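Local coordinates for protein helicase of the snf2/rad54 family (Sulfolobus solfataricus, PDB 1Z5Z) that probably couples ATP hydrolysis to movement along or remodelling of DNA, as a SWI2/SNF2-type ATPase of which this is the C-terminal domain, at residues A116-F121 / V187-R192; P82-G87 / V122-I127; Q90-S95 / R129-K134; E139-Y144 / P163-I168. One frame throughout, in Å; residues are numbered along the deposited sequence.

In the fold
Going from the N terminus, 82-87 and 90-95 come first, then strand 115-119, so contacts 2, 3 and 1 are all open before any closes. Helix 122-136 then closes contact 2 with 122-127 and contact 3 with 129-134. Their segments alternate along the chain, so contacts 2 and 3 cross each other, and both cross contact 1. Contact 4 opens at 139-144 and closes at 163-168, nested inside the loop that 187-192 finally closes for contact 1. Contacts 1 and 4 lie in the same parallel sheet, where strands 115-119 and 167-171 are neighbours; contacts 2 and 3 fasten the short helix 83-86 and the loop after it to helix 122-136.

Contact 1 of 4, residues A116-F121 / V187-R192; sequences AIFTQF and VIHFDR
Ile-117 and Ile-188 lie side by side on neighbouring strands of a parallel sheet, the core of a RecA-like helicase domain. The strand axes come within 4.8 Å and run 15° apart. Between them Ile-188 N donates to Ala-116 O at 2.9 Å and Phe-118 N to Ile-188 O at 3.0 Å, both nearly straight; the next bond, from Phe-190 N to Phe-118 O, is more bent, at the point where segment 187-192 leaves its strand. On the isoleucine face Ile-117 CG1 meets Ile-188 CB at 4.1 Å, beneath helices 96-110 and 122-136. The other face carries Phe-118 and His-189, whose side chains point the same way, their ring planes 36° apart in an oblique pair; Trp-193 stacks on Phe-118 and bonds to His-189 ND1. Beyond the strands, Asp-191 spans the two segments with both oxygens, each using its syn lone pair. OD1 accepts from Thr-119 OG1 at 2.7 Å, and OD2 from Gln-120 N at 2.9 Å, which together fix the carboxylate's rotation. With an alanine in place of this aspartate, both acceptors go, and the Thr-119 hydroxyl and the backbone N-H of Gln-120 would probably be left without these mates. With OG1 of Thr-119 anti to the backbone N (chi1 167°), that oxygen also accepts from Phe-121 N at 3.1 Å, an ST turn just before helix 122-136.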
loop_
_atom_site.group_PDB
_atom_site.type_symbol
_atom_site.label_atom_id
_atom_site.label_comp_id
_atom_site.label_asym_id
_atom_site.label_seq_id
_atom_site.Cartn_x
_atom_site.Cartn_y
_atom_site.Cartn_z
ATOM N N ALA A 116 1.589 12.504 6.561
ATOM C CA ALA A 116 2.662 11.690 5.953
ATOM C C ALA A 116 2.000 10.458 5.326
ATOM O O ALA A 116 1.183 9.802 5.967
ATOM C CB ALA A 116 3.709 11.258 7.017
ATOM N N ILE A 117 2.336 10.151 4.072
ATOM C CA ILE A 117 1.736 9.012 3.379
ATOM C C ILE A 117 2.864 8.040 2.938
ATOM O O ILE A 117 3.795 8.440 2.240
ATOM C CB ILE A 117 0.940 9.471 2.129
ATOM C CG1 ILE A 117 -0.130 10.511 2.537
ATOM C CG2 ILE A 117 0.312 8.217 1.446
ATOM C CD1 ILE A 117 -0.706 11.376 1.360
ATOM N N PHE A 118 2.769 6.779 3.351
ATOM C CA PHE A 118 3.795 5.779 3.052
ATOM C C PHE A 118 3.293 4.777 2.045
ATOM O O PHE A 118 2.122 4.412 2.085
ATOM C CB PHE A 118 4.162 4.950 4.322
ATOM C CG PHE A 118 4.978 5.706 5.380
ATOM C CD1 PHE A 118 4.368 6.576 6.268
ATOM C CD2 PHE A 118 6.353 5.506 5.480
ATOM C CE1 PHE A 118 5.129 7.256 7.280
ATOM C CE2 PHE A 118 7.118 6.160 6.454
ATOM C CZ PHE A 118 6.500 7.041 7.362
ATOM N N THR A 119 4.173 4.312 1.156
ATOM C CA THR A 119 3.819 3.251 0.218
ATOM C C THR A 119 5.094 2.436 -0.033
ATOM O O THR A 119 6.203 2.936 0.163
ATOM C CB THR A 119 3.270 3.777 -1.147
ATOM O OG1 THR A 119 3.258 2.696 -2.071
ATOM C CG2 THR A 119 4.144 4.884 -1.746
ATOM N N GLN A 120 4.948 1.178 -0.440
ATOM C CA GLN A 120 6.121 0.322 -0.680
ATOM C C GLN A 120 6.606 0.478 -2.115
ATOM O O GLN A 120 7.634 -0.099 -2.473
ATOM C CB GLN A 120 5.755 -1.156 -0.472
ATOM C CG GLN A 120 4.724 -1.698 -1.466
ATOM C CD GLN A 120 4.127 -3.022 -0.992
ATOM O OE1 GLN A 120 3.102 -3.056 -0.295
ATOM N NE2 GLN A 120 4.759 -4.101 -1.353
ATOM N N PHE A 121 5.854 1.213 -2.948
ATOM C CA PHE A 121 6.250 1.384 -4.358
ATOM C C PHE A 121 6.651 2.818 -4.727
ATOM O O PHE A 121 5.864 3.770 -4.550
ATOM C CB PHE A 121 5.099 0.993 -5.289
ATOM C CG PHE A 121 4.622 -0.443 -5.142
ATOM C CD1 PHE A 121 3.318 -0.701 -4.760
ATOM C CD2 PHE A 121 5.466 -1.528 -5.444
ATOM C CE1 PHE A 121 2.818 -2.008 -4.667
ATOM C CE2 PHE A 121 4.962 -2.860 -5.359
ATOM C CZ PHE A 121 3.632 -3.088 -4.965
ATOM N N VAL A 187 -1.031 10.020 9.686
ATOM C CA VAL A 187 -0.207 9.120 8.918
ATOM C C VAL A 187 -1.155 8.202 8.168
ATOM O O VAL A 187 -2.083 7.641 8.770
ATOM C CB VAL A 187 0.718 8.237 9.849
ATOM C CG1 VAL A 187 1.557 7.277 9.003
ATOM C CG2 VAL A 187 1.635 9.117 10.702
ATOM N N ILE A 188 -0.949 8.097 6.849
ATOM C CA ILE A 188 -1.729 7.180 6.018
ATOM C C ILE A 188 -0.784 6.086 5.481
ATOM O O ILE A 188 0.200 6.390 4.751
ATOM C CB ILE A 188 -2.328 7.889 4.786
ATOM C CG1 ILE A 188 -3.366 8.926 5.239
ATOM C CG2 ILE A 188 -2.982 6.866 3.825
ATOM C CD1 ILE A 188 -3.975 9.743 4.072
ATOM N N HIS A 189 -1.040 4.834 5.852
ATOM C CA HIS A 189 -0.241 3.731 5.325
ATOM C C HIS A 189 -1.023 3.242 4.099
ATOM O O HIS A 189 -1.999 2.515 4.201
ATOM C CB HIS A 189 -0.023 2.678 6.402
ATOM C CG HIS A 189 0.844 3.174 7.523
ATOM N ND1 HIS A 189 2.158 3.554 7.331
ATOM C CD2 HIS A 189 0.562 3.433 8.822
ATOM C CE1 HIS A 189 2.646 4.025 8.467
ATOM N NE2 HIS A 189 1.698 3.961 9.387
ATOM N N PHE A 190 -0.603 3.712 2.930
ATOM C CA PHE A 190 -1.296 3.416 1.670
ATOM C C PHE A 190 -1.367 1.943 1.325
ATOM O O PHE A 190 -2.349 1.473 0.737
ATOM C CB PHE A 190 -0.627 4.187 0.548
ATOM C CG PHE A 190 -1.500 4.385 -0.644
ATOM C CD1 PHE A 190 -2.401 5.455 -0.681
ATOM C CD2 PHE A 190 -1.439 3.522 -1.720
ATOM C CE1 PHE A 190 -3.218 5.671 -1.777
ATOM C CE2 PHE A 190 -2.267 3.716 -2.842
ATOM C CZ PHE A 190 -3.155 4.794 -2.877
ATOM N N ASP A 191 -0.311 1.203 1.668
ATOM C CA ASP A 191 -0.294 -0.243 1.441
ATOM C C ASP A 191 0.634 -0.827 2.511
ATOM O O ASP A 191 1.307 -0.073 3.227
ATOM C CB ASP A 191 0.163 -0.599 0.007
ATOM C CG ASP A 191 1.426 0.107 -0.389
ATOM O OD1 ASP A 191 1.426 0.786 -1.439
ATOM O OD2 ASP A 191 2.429 -0.018 0.356
ATOM N N ARG A 192 0.646 -2.147 2.625
ATOM C CA ARG A 192 1.412 -2.825 3.653
ATOM C C ARG A 192 2.898 -2.855 3.387
ATOM O O ARG A 192 3.413 -3.863 2.964
ATOM C CB ARG A 192 0.876 -4.256 3.837
ATOM C CG ARG A 192 0.984 -4.710 5.306
ATOM C CD ARG A 192 0.531 -6.130 5.569
ATOM N NE ARG A 192 0.221 -6.272 6.993
ATOM C CZ ARG A 192 -0.984 -6.068 7.534
ATOM N NH1 ARG A 192 -1.144 -6.216 8.838
ATOM N NH2 ARG A 192 -2.036 -5.745 6.784
#

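Contact 2 of 4, residues P82-G87 / V122-I127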
loop_
_atom_site.group_PDB
_atom_site.type_symbol
_atom_site.label_atom_id
_atom_site.label_comp_id
_atom_site.label_asym_id
_atom_site.label_seq_id
_atom_site.Cartn_x
_atom_site.Cartn_y
_atom_site.Cartn_z
ATOM N N PRO A 82 -4.522 1.184 -10.848
ATOM C CA PRO A 82 -4.360 0.517 -12.135
ATOM C C PRO A 82 -3.255 1.084 -13.033
ATOM O O PRO A 82 -2.688 0.355 -13.839
ATOM C CB PRO A 82 -5.752 0.627 -12.759
ATOM C CG PRO A 82 -6.369 1.796 -12.084
ATOM C CD PRO A 82 -5.914 1.628 -10.659
ATOM N N ALA A 83 -2.919 2.358 -12.889
ATOM C CA ALA A 83 -1.867 2.940 -13.756
ATOM C C ALA A 83 -0.450 2.359 -13.546
ATOM O O ALA A 83 0.433 2.500 -14.416
ATOM C CB ALA A 83 -1.824 4.440 -13.577
ATOM N N LEU A 84 -0.209 1.726 -12.395
ATOM C CA LEU A 84 1.129 1.147 -12.148
ATOM C C LEU A 84 1.414 0.006 -13.157
ATOM O O LEU A 84 2.560 -0.321 -13.418
ATOM C CB LEU A 84 1.213 0.581 -10.717
ATOM C CG LEU A 84 1.082 1.582 -9.567
ATOM C CD1 LEU A 84 0.795 0.858 -8.265
ATOM C CD2 LEU A 84 2.381 2.399 -9.460
ATOM N N LEU A 85 0.345 -0.599 -13.683
ATOM C CA LEU A 85 0.414 -1.709 -14.627
ATOM C C LEU A 85 -0.116 -1.396 -16.029
ATOM O O LEU A 85 0.305 -2.012 -17.000
ATOM C CB LEU A 85 -0.389 -2.900 -14.096
ATOM C CG LEU A 85 0.239 -3.751 -13.005
ATOM C CD1 LEU A 85 -0.572 -5.010 -12.854
ATOM C CD2 LEU A 85 1.680 -4.109 -13.394
ATOM N N LYS A 86 -1.066 -0.476 -16.138
ATOM C CA LYS A 86 -1.640 -0.157 -17.447
ATOM C C LYS A 86 -1.355 1.254 -17.884
ATOM O O LYS A 86 -1.780 1.680 -18.947
ATOM C CB LYS A 86 -3.158 -0.342 -17.437
ATOM C CG LYS A 86 -3.632 -1.760 -17.375
ATOM C CD LYS A 86 -5.096 -1.803 -16.950
ATOM C CE LYS A 86 -5.976 -0.959 -17.847
ATOM N NZ LYS A 86 -7.413 -1.127 -17.487
ATOM N N GLY A 87 -0.631 1.992 -17.063
ATOM C CA GLY A 87 -0.374 3.380 -17.397
ATOM C C GLY A 87 -1.713 4.081 -17.529
ATOM O O GLY A 87 -2.727 3.659 -16.937
ATOM N N VAL A 122 7.851 2.986 -5.269
ATOM C CA VAL A 122 8.290 4.310 -5.658
ATOM C C VAL A 122 7.283 4.899 -6.653
ATOM O O VAL A 122 6.995 6.104 -6.611
ATOM C CB VAL A 122 9.693 4.289 -6.370
ATOM C CG1 VAL A 122 10.010 5.655 -6.864
ATOM C CG2 VAL A 122 10.816 3.819 -5.432
ATOM N N ASP A 123 6.736 4.071 -7.549
ATOM C CA ASP A 123 5.815 4.596 -8.547
ATOM C C ASP A 123 4.496 5.071 -7.968
ATOM O O ASP A 123 3.925 6.066 -8.437
ATOM C CB ASP A 123 5.577 3.563 -9.655
ATOM C CG ASP A 123 6.821 3.337 -10.485
ATOM O OD1 ASP A 123 7.575 4.320 -10.627
ATOM O OD2 ASP A 123 7.045 2.209 -10.972
ATOM N N MET A 124 4.009 4.365 -6.954
ATOM C CA MET A 124 2.773 4.793 -6.314
ATOM C C MET A 124 3.068 6.122 -5.609
ATOM O O MET A 124 2.250 7.029 -5.631
ATOM C CB MET A 124 2.272 3.758 -5.300
ATOM C CG MET A 124 0.799 4.055 -4.877
ATOM S SD MET A 124 -0.357 4.067 -6.299
ATOM C CE MET A 124 -1.234 5.585 -5.995
ATOM N N GLY A 125 4.256 6.223 -4.996
ATOM C CA GLY A 125 4.635 7.449 -4.318
ATOM C C GLY A 125 4.551 8.644 -5.255
ATOM O O GLY A 125 4.048 9.707 -4.852
ATOM N N LYS A 126 5.044 8.497 -6.492
ATOM C CA LYS A 126 5.001 9.600 -7.457
ATOM C C LYS A 126 3.570 9.949 -7.858
ATOM O O LYS A 126 3.224 11.126 -7.996
ATOM C CB LYS A 126 5.807 9.238 -8.701
ATOM C CG LYS A 126 7.285 9.221 -8.462
ATOM C CD LYS A 126 8.006 8.636 -9.662
ATOM C CE LYS A 126 9.455 9.066 -9.644
ATOM N NZ LYS A 126 10.225 8.480 -10.769
ATOM N N ILE A 127 2.734 8.934 -8.059
ATOM C CA ILE A 127 1.341 9.173 -8.422
ATOM C C ILE A 127 0.645 9.973 -7.297
ATOM O O ILE A 127 -0.018 10.991 -7.538
ATOM C CB ILE A 127 0.604 7.824 -8.673
ATOM C CG1 ILE A 127 0.995 7.276 -10.056
ATOM C CG2 ILE A 127 -0.915 8.012 -8.546
ATOM C CD1 ILE A 127 0.564 5.839 -10.292
HETATM O O HOH W 1 4.715 0.992 -12.345
#
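The carboxylate of Asp-123 is the flat side-chain group here that reaches across to Leu-84, and it does so through a water. That water donates to Asp-123 OD2 at 3.0 Å and to Leu-84 O at 2.7 Å, bridging the segments. Beside the bridge the packing is apolar and centred on the two methyl branches of Leu-84. CD2 presses closely on Asp-123 CB, 3.4 Å away, and also lies over the start of the next residue, 3.6 Å from Met-124 N. Two helices meet in this way: the short helix 83-86, and the first turns of helix 122-136, which follows strand 115-119 in the RecA-like domain. CD1 of Leu-84 approaches Met-124 SD at 3.9 Å, the two side chains crossing at about a right angle. The chain of Met-124 is folded about CB-CG (chi2 58°) and bent again at the next bond, which carries the sulfur to this place. Gln-77 of helix 61-78 also packs on Leu-84, and Asp-80 and His-81 on Met-124. One turn further along the helix, Ile-127 CD1 touches the same CD2 of Leu-84 at 4.0 Å and Ala-83 CB at 4.3 Å.

Contact 3 of 4, residues Q90-S95 / R129-K134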
loop_
_atom_site.group_PDB
_atom_site.type_symbol
_atom_site.label_atom_id
_atom_site.label_comp_id
_atom_site.label_asym_id
_atom_site.label_seq_id
_atom_site.Cartn_x
_atom_site.Cartn_y
_atom_site.Cartn_z
ATOM N N GLN A 90 -3.585 9.121 -14.327
ATOM C CA GLN A 90 -3.191 8.943 -12.907
ATOM C C GLN A 90 -4.181 9.733 -12.078
ATOM O O GLN A 90 -3.847 10.695 -11.381
ATOM C CB GLN A 90 -1.798 9.501 -12.654
ATOM C CG GLN A 90 -0.709 8.748 -13.352
ATOM C CD GLN A 90 0.671 9.323 -13.040
ATOM O OE1 GLN A 90 1.686 8.807 -13.512
ATOM N NE2 GLN A 90 0.713 10.395 -12.238
ATOM N N SER A 91 -5.420 9.296 -12.137
ATOM C CA SER A 91 -6.481 10.021 -11.476
ATOM C C SER A 91 -6.915 9.389 -10.182
ATOM O O SER A 91 -6.608 8.241 -9.938
ATOM C CB SER A 91 -7.666 10.061 -12.426
ATOM O OG SER A 91 -7.940 8.730 -12.804
ATOM N N VAL A 92 -7.658 10.148 -9.380
ATOM C CA VAL A 92 -8.177 9.673 -8.104
ATOM C C VAL A 92 -9.189 8.593 -8.414
ATOM O O VAL A 92 -9.209 7.508 -7.835
ATOM C CB VAL A 92 -8.926 10.797 -7.343
ATOM C CG1 VAL A 92 -9.619 10.211 -6.093
ATOM C CG2 VAL A 92 -7.959 11.901 -6.972
ATOM N N ARG A 93 -10.042 8.939 -9.368
ATOM C CA ARG A 93 -11.154 8.108 -9.855
ATOM C C ARG A 93 -10.872 6.639 -10.134
ATOM O O ARG A 93 -11.737 5.785 -9.925
ATOM C CB ARG A 93 -11.755 8.734 -11.144
ATOM C CG ARG A 93 -12.754 7.861 -11.927
ATOM C CD ARG A 93 -13.308 8.552 -13.128
ATOM N NE ARG A 93 -12.455 9.629 -13.667
ATOM C CZ ARG A 93 -12.524 10.080 -14.913
ATOM N NH1 ARG A 93 -11.720 11.019 -15.292
ATOM N NH2 ARG A 93 -13.242 9.463 -15.822
ATOM N N ARG A 94 -9.674 6.329 -10.605
ATOM C CA ARG A 94 -9.335 4.945 -10.921
ATOM C C ARG A 94 -8.936 4.092 -9.706
ATOM O O ARG A 94 -8.797 2.867 -9.810
ATOM C CB ARG A 94 -8.223 4.938 -11.957
ATOM C CG ARG A 94 -8.624 5.678 -13.247
ATOM C CD ARG A 94 -7.488 5.620 -14.258
ATOM N NE ARG A 94 -7.221 4.253 -14.673
ATOM C CZ ARG A 94 -6.167 3.897 -15.399
ATOM N NH1 ARG A 94 -5.996 2.628 -15.751
ATOM N NH2 ARG A 94 -5.283 4.814 -15.754
ATOM N N SER A 95 -8.803 4.723 -8.549
ATOM C CA SER A 95 -8.383 3.983 -7.365
ATOM C C SER A 95 -9.263 4.110 -6.092
ATOM O O SER A 95 -9.382 5.171 -5.519
ATOM C CB SER A 95 -6.898 4.365 -7.054
ATOM O OG SER A 95 -6.549 4.029 -5.705
ATOM N N ARG A 129 1.984 11.837 -4.998
ATOM C CA ARG A 129 2.607 13.151 -4.945
ATOM C C ARG A 129 2.027 14.049 -6.084
ATOM O O ARG A 129 1.662 15.212 -5.854
ATOM C CB ARG A 129 4.121 12.958 -5.085
ATOM C CG ARG A 129 4.972 14.078 -4.536
ATOM C CD ARG A 129 5.412 15.050 -5.595
ATOM N NE ARG A 129 6.572 14.553 -6.342
ATOM C CZ ARG A 129 6.452 13.959 -7.514
ATOM N NH1 ARG A 129 5.249 13.822 -8.017
ATOM N NH2 ARG A 129 7.505 13.489 -8.164
ATOM N N ASN A 130 1.919 13.502 -7.292
ATOM C CA ASN A 130 1.385 14.257 -8.450
ATOM C C ASN A 130 -0.058 14.665 -8.217
ATOM O O ASN A 130 -0.434 15.803 -8.410
ATOM C CB ASN A 130 1.460 13.404 -9.722
ATOM C CG ASN A 130 2.908 13.079 -10.125
ATOM O OD1 ASN A 130 3.814 13.760 -9.710
ATOM N ND2 ASN A 130 3.106 12.047 -10.941
ATOM N N ILE A 131 -0.883 13.713 -7.824
ATOM C CA ILE A 131 -2.271 14.010 -7.572
ATOM C C ILE A 131 -2.450 15.114 -6.526
ATOM O O ILE A 131 -3.227 16.062 -6.745
ATOM C CB ILE A 131 -2.998 12.751 -7.105
ATOM C CG1 ILE A 131 -3.197 11.827 -8.298
ATOM C CG2 ILE A 131 -4.251 13.132 -6.363
ATOM C CD1 ILE A 131 -3.707 10.447 -7.968
ATOM N N ILE A 132 -1.761 14.982 -5.387
ATOM C CA ILE A 132 -1.902 15.971 -4.352
ATOM C C ILE A 132 -1.413 17.342 -4.819
ATOM O O ILE A 132 -2.114 18.331 -4.654
ATOM C CB ILE A 132 -1.176 15.552 -3.051
ATOM C CG1 ILE A 132 -1.846 14.295 -2.478
ATOM C CG2 ILE A 132 -1.263 16.674 -2.004
ATOM C CD1 ILE A 132 -1.138 13.741 -1.269
ATOM N N GLU A 133 -0.238 17.419 -5.424
ATOM C CA GLU A 133 0.255 18.718 -5.870
ATOM C C GLU A 133 -0.699 19.392 -6.836
ATOM O O GLU A 133 -0.998 20.579 -6.719
ATOM C CB GLU A 133 1.608 18.564 -6.523
ATOM C CG GLU A 133 2.673 18.359 -5.506
ATOM C CD GLU A 133 4.066 18.531 -6.084
ATOM O OE1 GLU A 133 5.015 18.689 -5.280
ATOM O OE2 GLU A 133 4.203 18.501 -7.330
ATOM N N LYS A 134 -1.210 18.608 -7.775
ATOM C CA LYS A 134 -2.143 19.119 -8.766
ATOM C C LYS A 134 -3.465 19.573 -8.153
ATOM O O LYS A 134 -3.848 20.724 -8.308
ATOM C CB LYS A 134 -2.395 18.056 -9.840
ATOM C CG LYS A 134 -3.384 18.485 -10.911
#
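Ile-131 starts toward the loop, and its branches divide the partners between them. CG1 and CD1 both lie against the carbonyl oxygen of Gln-90, with Ile-131 CG1 to Gln-90 O at 3.3 Å. CD1 also reaches the backbone of the next residue, 4.0 Å from Ser-91 C. The other branch, CG2, meets Val-92 CG2 at 4.0 Å, the two side chains running at a slant to each other. This split follows from the first torsion of Ile-131 (chi1 -74°), which sets CG1 anti to the carbonyl carbon and CG2 anti to the backbone N. Nearer the solvent, the amides of Gln-90 and Asn-130 approach each other with planes only 1° apart, so the two groups are nearly coplanar. Met-98 of helix 96-110 packs on Ile-131 as well, and Ile-99 and Met-102 on Val-92. Cutting the Ile-131 side chain back to an alanine here would probably open a gap between the loop and the helix, leaving Val-92 without this apolar neighbour. The loop is itself ordered by a type I beta turn, closed by Ser-95 N to Val-92 O at 2.9 Å, and Ser-95 OG then caps Met-98 N. The loop thus leads into helix 96-110 through an N-capping serine, while Gln-90 to Val-92, at and before the start of the turn, pack on helix 122-136 of the RecA-like domain.

Contact 4 of 4, residues E139-Y144 / P163-I168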
loop_
_atom_site.group_PDB
_atom_site.type_symbol
_atom_site.label_atom_id
_atom_site.label_comp_id
_atom_site.label_asym_id
_atom_site.label_seq_id
_atom_site.Cartn_x
_atom_site.Cartn_y
_atom_site.Cartn_z
ATOM N N GLU A 139 3.116 22.261 -2.207
ATOM C CA GLU A 139 4.325 21.466 -2.400
ATOM C C GLU A 139 4.268 20.137 -1.629
ATOM O O GLU A 139 3.963 20.131 -0.437
ATOM C CB GLU A 139 5.569 22.242 -1.952
ATOM C CG GLU A 139 6.811 21.491 -2.374
ATOM C CD GLU A 139 8.107 22.073 -1.862
ATOM O OE1 GLU A 139 9.147 21.708 -2.449
ATOM O OE2 GLU A 139 8.096 22.865 -0.891
ATOM N N VAL A 140 4.576 19.026 -2.302
ATOM C CA VAL A 140 4.544 17.703 -1.671
ATOM C C VAL A 140 5.920 17.034 -1.778
ATOM O O VAL A 140 6.230 16.380 -2.771
ATOM C CB VAL A 140 3.456 16.807 -2.338
ATOM C CG1 VAL A 140 3.483 15.351 -1.750
ATOM C CG2 VAL A 140 2.070 17.471 -2.154
ATOM N N PRO A 141 6.772 17.222 -0.764
ATOM C CA PRO A 141 8.096 16.606 -0.799
ATOM C C PRO A 141 7.965 15.088 -0.844
ATOM O O PRO A 141 7.084 14.500 -0.186
ATOM C CB PRO A 141 8.771 17.137 0.464
ATOM C CG PRO A 141 7.630 17.760 1.265
ATOM C CD PRO A 141 6.647 18.215 0.319
ATOM N N PHE A 142 8.832 14.465 -1.631
ATOM C CA PHE A 142 8.799 13.020 -1.859
ATOM C C PHE A 142 10.085 12.291 -1.429
ATOM O O PHE A 142 11.122 12.473 -2.066
ATOM C CB PHE A 142 8.566 12.784 -3.366
ATOM C CG PHE A 142 8.524 11.342 -3.769
ATOM C CD1 PHE A 142 8.933 10.953 -5.042
ATOM C CD2 PHE A 142 8.064 10.373 -2.893
ATOM C CE1 PHE A 142 8.885 9.600 -5.439
ATOM C CE2 PHE A 142 8.008 9.022 -3.269
ATOM C CZ PHE A 142 8.417 8.630 -4.544
ATOM N N LEU A 143 10.034 11.482 -0.368
ATOM C CA LEU A 143 11.227 10.703 0.044
ATOM C C LEU A 143 11.277 9.290 -0.560
ATOM O O LEU A 143 10.310 8.540 -0.476
ATOM C CB LEU A 143 11.298 10.543 1.570
ATOM C CG LEU A 143 11.882 11.658 2.449
ATOM C CD1 LEU A 143 11.929 11.201 3.904
ATOM C CD2 LEU A 143 13.300 12.001 2.004
ATOM N N TYR A 144 12.400 8.933 -1.189
ATOM C CA TYR A 144 12.595 7.582 -1.728
ATOM C C TYR A 144 14.087 7.239 -1.563
ATOM O O TYR A 144 14.931 8.126 -1.353
ATOM C CB TYR A 144 12.137 7.448 -3.194
ATOM C CG TYR A 144 12.730 8.453 -4.166
ATOM C CD1 TYR A 144 12.199 9.737 -4.285
ATOM C CD2 TYR A 144 13.831 8.114 -4.973
ATOM C CE1 TYR A 144 12.740 10.661 -5.179
ATOM C CE2 TYR A 144 14.386 9.040 -5.875
ATOM C CZ TYR A 144 13.832 10.314 -5.975
ATOM O OH TYR A 144 14.357 11.246 -6.869
ATOM N N PRO A 163 5.691 24.342 9.550
ATOM C CA PRO A 163 4.260 23.991 9.679
ATOM C C PRO A 163 3.454 24.196 8.404
ATOM O O PRO A 163 2.380 23.591 8.234
ATOM C CB PRO A 163 3.774 24.907 10.803
ATOM C CG PRO A 163 4.971 25.072 11.643
ATOM C CD PRO A 163 6.077 25.283 10.624
ATOM N N SER A 164 3.965 25.058 7.527
ATOM C CA SER A 164 3.286 25.305 6.282
ATOM C C SER A 164 3.247 24.027 5.453
ATOM O O SER A 164 2.184 23.667 4.967
ATOM C CB SER A 164 3.974 26.434 5.538
ATOM O OG SER A 164 3.592 27.677 6.111
ATOM N N VAL A 165 4.401 23.358 5.302
ATOM C CA VAL A 165 4.518 22.099 4.538
ATOM C C VAL A 165 3.570 21.118 5.186
ATOM O O VAL A 165 3.783 20.610 6.291
ATOM C CB VAL A 165 5.962 21.550 4.576
ATOM C CG1 VAL A 165 6.095 20.280 3.736
ATOM C CG2 VAL A 165 6.908 22.615 4.063
ATOM N N LYS A 166 2.489 20.863 4.486
ATOM C CA LYS A 166 1.452 20.004 4.992
ATOM C C LYS A 166 1.562 18.520 4.687
ATOM O O LYS A 166 0.886 17.734 5.341
ATOM C CB LYS A 166 0.118 20.520 4.446
ATOM C CG LYS A 166 -0.274 21.857 5.064
ATOM C CD LYS A 166 -0.570 21.671 6.545
ATOM C CE LYS A 166 -0.890 22.988 7.230
ATOM N NZ LYS A 166 -1.622 22.733 8.490
ATOM N N PHE A 167 2.385 18.158 3.694
ATOM C CA PHE A 167 2.514 16.785 3.230
ATOM C C PHE A 167 3.940 16.306 3.033
ATOM O O PHE A 167 4.900 17.093 2.887
ATOM C CB PHE A 167 1.835 16.609 1.852
ATOM C CG PHE A 167 0.387 16.987 1.802
ATOM C CD1 PHE A 167 -0.001 18.302 1.513
ATOM C CD2 PHE A 167 -0.596 16.038 2.045
ATOM C CE1 PHE A 167 -1.355 18.667 1.470
ATOM C CE2 PHE A 167 -1.942 16.385 2.009
ATOM C CZ PHE A 167 -2.329 17.709 1.721
ATOM N N ILE A 168 4.060 14.988 3.053
ATOM C CA ILE A 168 5.314 14.321 2.704
ATOM C C ILE A 168 4.935 12.919 2.239
ATOM O O ILE A 168 4.103 12.271 2.855
ATOM C CB ILE A 168 6.343 14.259 3.867
ATOM C CG1 ILE A 168 7.641 13.631 3.342
ATOM C CG2 ILE A 168 5.777 13.497 5.098
ATOM C CD1 ILE A 168 8.885 14.045 4.146
HETATM O O HOH W 2 2.430 21.599 1.655
#
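Pro-141 sets its ring against segment 163-168, where CG lies 3.2 Å from Phe-167 O. The same CG packs on Val-165 CG1 at 3.8 Å. The proline's own carbonyl also faces across, receiving a CA-H...O contact from Ile-168 CA at 3.4 Å. No direct hydrogen bond joins the two segments; the backbone bonds of Pro-141 and Leu-143 go further along strand 167-171, to Val-169 and, for Leu-143, Ser-171 as well. The side chain of Ile-168 stretches out with CG1 anti to the backbone N (chi1 -176°), which brings CD1 to 4.2 Å from Leu-143 CD1 and puts its CG2 branch between the N and the carbonyl carbon. The contact joins the starts of two strands of a beta-alpha-beta unit in the parallel sheet: strand 142-143 at its edge, helix 149-161, and strand 167-171. On the helix 149-161 side, Ile-155 touches Pro-141, Ile-156 touches Leu-143 and Phe-159 touches Ile-168. Phe-167 starts toward segment 139-144, CB lying 4.1 Å from Val-140 CG2, but its ring turns away. With CG anti to the carbonyl carbon (chi1 -57°), the ring goes to Ile-105 and Leu-109 of helix 96-110 and to Leu-136 of helix 122-136. Before the strands pair, a water connects the two segments, donating to Glu-139 O at 3.0 Å and accepting from Lys-166 N at 2.9 Å.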